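Local coordinates for protein Sodium/sialic acid symporter SiaT (Proteus mirabilis, PDB 5NV9) that couples the sodium gradient to uptake of the sialic acid N-acetylneuraminic acid across the bacterial inner membrane, at residues A[195-198]-A[199-203]. Residues are numbered along the deposited sequence; the frame is centred on the assembly and turned at random.
Sequences LIFI and MICFK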
ATOM      1  N   LEU A 195       9.313  10.421  16.665  1.00 23.64           N
ATOM      2  CA  LEU A 195      10.397  10.332  17.609  1.00 24.69           C
ATOM      3  C   LEU A 195      11.746  10.528  16.896  1.00 24.04           C
ATOM      4  O   LEU A 195      12.655  11.120  17.447  1.00 22.77           O
ATOM      5  CB  LEU A 195      10.356   8.976  18.314  1.00 26.05           C
ATOM      6  CG  LEU A 195      11.405   8.844  19.417  1.00 28.18           C
ATOM      7  CD1 LEU A 195      11.171   9.818  20.579  1.00 28.73           C
ATOM      8  CD2 LEU A 195      11.399   7.409  19.856  1.00 30.09           C
ATOM      9  N   ILE A 196      11.876   9.972  15.693  1.00 25.13           N
ATOM     10  CA  ILE A 196      13.084  10.175  14.808  1.00 22.92           C
ATOM     11  C   ILE A 196      13.254  11.664  14.526  1.00 23.95           C
ATOM     12  O   ILE A 196      14.341  12.230  14.683  1.00 24.50           O
ATOM     13  CB  ILE A 196      12.966   9.429  13.472  1.00 22.40           C
ATOM     14  CG1 ILE A 196      13.023   7.898  13.684  1.00 23.73           C
ATOM     15  CG2 ILE A 196      14.082   9.870  12.538  1.00 22.59           C
ATOM     16  CD1 ILE A 196      12.475   7.069  12.538  1.00 24.98           C
ATOM     17  N   PHE A 197      12.173  12.297  14.121  1.00 22.62           N
ATOM     18  CA  PHE A 197      12.228  13.721  13.849  1.00 24.25           C
ATOM     19  C   PHE A 197      12.782  14.507  15.076  1.00 22.98           C
ATOM     20  O   PHE A 197      13.764  15.227  14.970  1.00 21.30           O
ATOM     21  CB  PHE A 197      10.859  14.293  13.449  1.00 21.87           C
ATOM     22  CG  PHE A 197      10.935  15.749  13.103  1.00 22.68           C
ATOM     23  CD1 PHE A 197      11.696  16.164  12.019  1.00 22.95           C
ATOM     24  CD2 PHE A 197      10.324  16.691  13.896  1.00 22.57           C
ATOM     25  CE1 PHE A 197      11.787  17.512  11.702  1.00 27.29           C
ATOM     26  CE2 PHE A 197      10.432  18.034  13.617  1.00 24.17           C
ATOM     27  CZ  PHE A 197      11.172  18.462  12.518  1.00 23.89           C
ATOM     28  N   ILE A 198      12.140  14.344  16.202  1.00 24.69           N
ATOM     29  CA  ILE A 198      12.563  14.972  17.449  1.00 25.86           C
ATOM     30  C   ILE A 198      14.053  14.834  17.803  1.00 26.27           C
ATOM     31  O   ILE A 198      14.715  15.838  18.148  1.00 27.74           O
ATOM     32  CB  ILE A 198      11.693  14.463  18.618  1.00 28.07           C
ATOM     33  CG1 ILE A 198      10.292  15.053  18.459  1.00 28.88           C
ATOM     34  CG2 ILE A 198      12.295  14.893  19.973  1.00 28.20           C
ATOM     35  CD1 ILE A 198       9.246  14.297  19.230  1.00 30.74           C
HETATM   36  N   MSE A 199      14.550  13.606  17.708  1.00 23.82           N
HETATM   37  CA  MSE A 199      15.913  13.293  17.963  1.00 26.61           C
HETATM   38  C   MSE A 199      16.862  13.965  17.013  1.00 23.54           C
HETATM   39  O   MSE A 199      17.962  14.373  17.445  1.00 20.59           O
HETATM   40  CB  MSE A 199      16.159  11.778  17.903  1.00 32.39           C
HETATM   41  CG  MSE A 199      15.212  11.086  18.924  1.00 44.93           C
HETATM   42 SE   MSE A 199      16.143   9.830  20.153  1.00 57.24          SE
HETATM   43  CE  MSE A 199      17.421  11.241  20.690  1.00 59.93           C
ATOM     44  N   ILE A 200      16.509  14.028  15.727  1.00 19.98           N
ATOM     45  CA  ILE A 200      17.358  14.726  14.778  1.00 22.44           C
ATOM     46  C   ILE A 200      17.337  16.216  15.126  1.00 20.75           C
ATOM     47  O   ILE A 200      18.363  16.855  15.049  1.00 22.00           O
ATOM     48  CB  ILE A 200      16.951  14.576  13.290  1.00 21.05           C
ATOM     49  CG1 ILE A 200      16.969  13.130  12.840  1.00 21.78           C
ATOM     50  CG2 ILE A 200      17.935  15.368  12.412  1.00 22.27           C
ATOM     51  CD1 ILE A 200      16.170  12.896  11.567  1.00 23.80           C
ATOM     52  N   CYS A 201      16.193  16.768  15.504  1.00 22.51           N
ATOM     53  CA  CYS A 201      16.174  18.193  15.899  1.00 26.22           C
ATOM     54  C   CYS A 201      17.117  18.482  17.060  1.00 29.11           C
ATOM     55  O   CYS A 201      17.776  19.525  17.035  1.00 32.53           O
ATOM     56  CB  CYS A 201      14.801  18.706  16.322  1.00 27.35           C
ATOM     57  SG  CYS A 201      13.570  18.925  15.049  1.00 34.67           S
ATOM     58  N   PHE A 202      17.192  17.567  18.034  1.00 27.37           N
ATOM     59  CA  PHE A 202      18.081  17.731  19.197  1.00 29.78           C
ATOM     60  C   PHE A 202      19.534  17.588  18.823  1.00 28.82           C
ATOM     61  O   PHE A 202      20.377  18.060  19.532  1.00 30.26           O
ATOM     62  CB  PHE A 202      17.706  16.807  20.334  1.00 29.29           C
ATOM     63  CG  PHE A 202      16.568  17.336  21.185  1.00 37.01           C
ATOM     64  CD1 PHE A 202      16.809  18.273  22.184  1.00 44.01           C
ATOM     65  CD2 PHE A 202      15.263  16.899  20.995  1.00 41.60           C
ATOM     66  CE1 PHE A 202      15.769  18.758  22.971  1.00 47.32           C
ATOM     67  CE2 PHE A 202      14.210  17.373  21.772  1.00 42.46           C
ATOM     68  CZ  PHE A 202      14.465  18.315  22.758  1.00 49.59           C
ATOM     69  N   LYS A 203      19.843  16.958  17.711  1.00 27.53           N
ATOM     70  CA  LYS A 203      21.246  16.824  17.265  1.00 29.60           C
ATOM     71  C   LYS A 203      21.732  17.853  16.228  1.00 27.12           C
ATOM     72  O   LYS A 203      22.892  17.871  15.872  1.00 27.66           O
ATOM     73  CB  LYS A 203      21.476  15.437  16.709  1.00 31.29           C
ATOM     74  CG  LYS A 203      21.141  14.410  17.744  1.00 37.04           C
ATOM     75  CD  LYS A 203      21.443  13.032  17.230  1.00 41.71           C
ATOM     76  CE  LYS A 203      22.597  12.421  17.995  1.00 49.82           C
ATOM     77  NZ  LYS A 203      22.017  11.578  19.068  1.00 49.67           N
TER
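Phe197 and Cys201 form a local sulfur-aromatic contact one turn apart near the periplasmic end of helix 155-203. Cys201 SG sits over one face of the Phe197 ring, offset toward its rim. It lies 3.8 Å from the ring centroid, 26° off the ring normal, and its closest ring atom is Phe197 CZ. Phe197 CG is anti to the backbone N (chi1 -177°), which sends the ring outward, leaning toward the next turn. Cys201 SG lies instead beside its own backbone N and meets that ring.

The backbone beneath is regular alpha helix. Met199 N, Ile200 N, Cys201 N and Phe202 N each bond to the carbonyl oxygen four residues earlier, from Leu195 O to Ile198 O. The last bond is the most bent, at 149° about the hydrogen.

In this LeuT-fold symporter residues 195-203 carry a transmembrane helix out to the periplasm. Ile196 and Ile200 lie side by side, with Ile196 CG2 3.8 Å from Ile200 CD1. Both are buried, Ile196 against Leu316 and Ile200 against Phe319 of helix 315-323. Phe197 and Cys201 both touch Ile208 of helix 207-217.

On the surface, Ile198 CG2 meets the edge of the Phe202 ring in its plane, 3.6 Å from Phe202 CE2. Met199 CG, of a selenomethionine, packs 4.4 Å from Leu195 CG. Met199 also touches Met324 and Pro325, and Lys203 NZ hydrogen-bonds to Glu323 O.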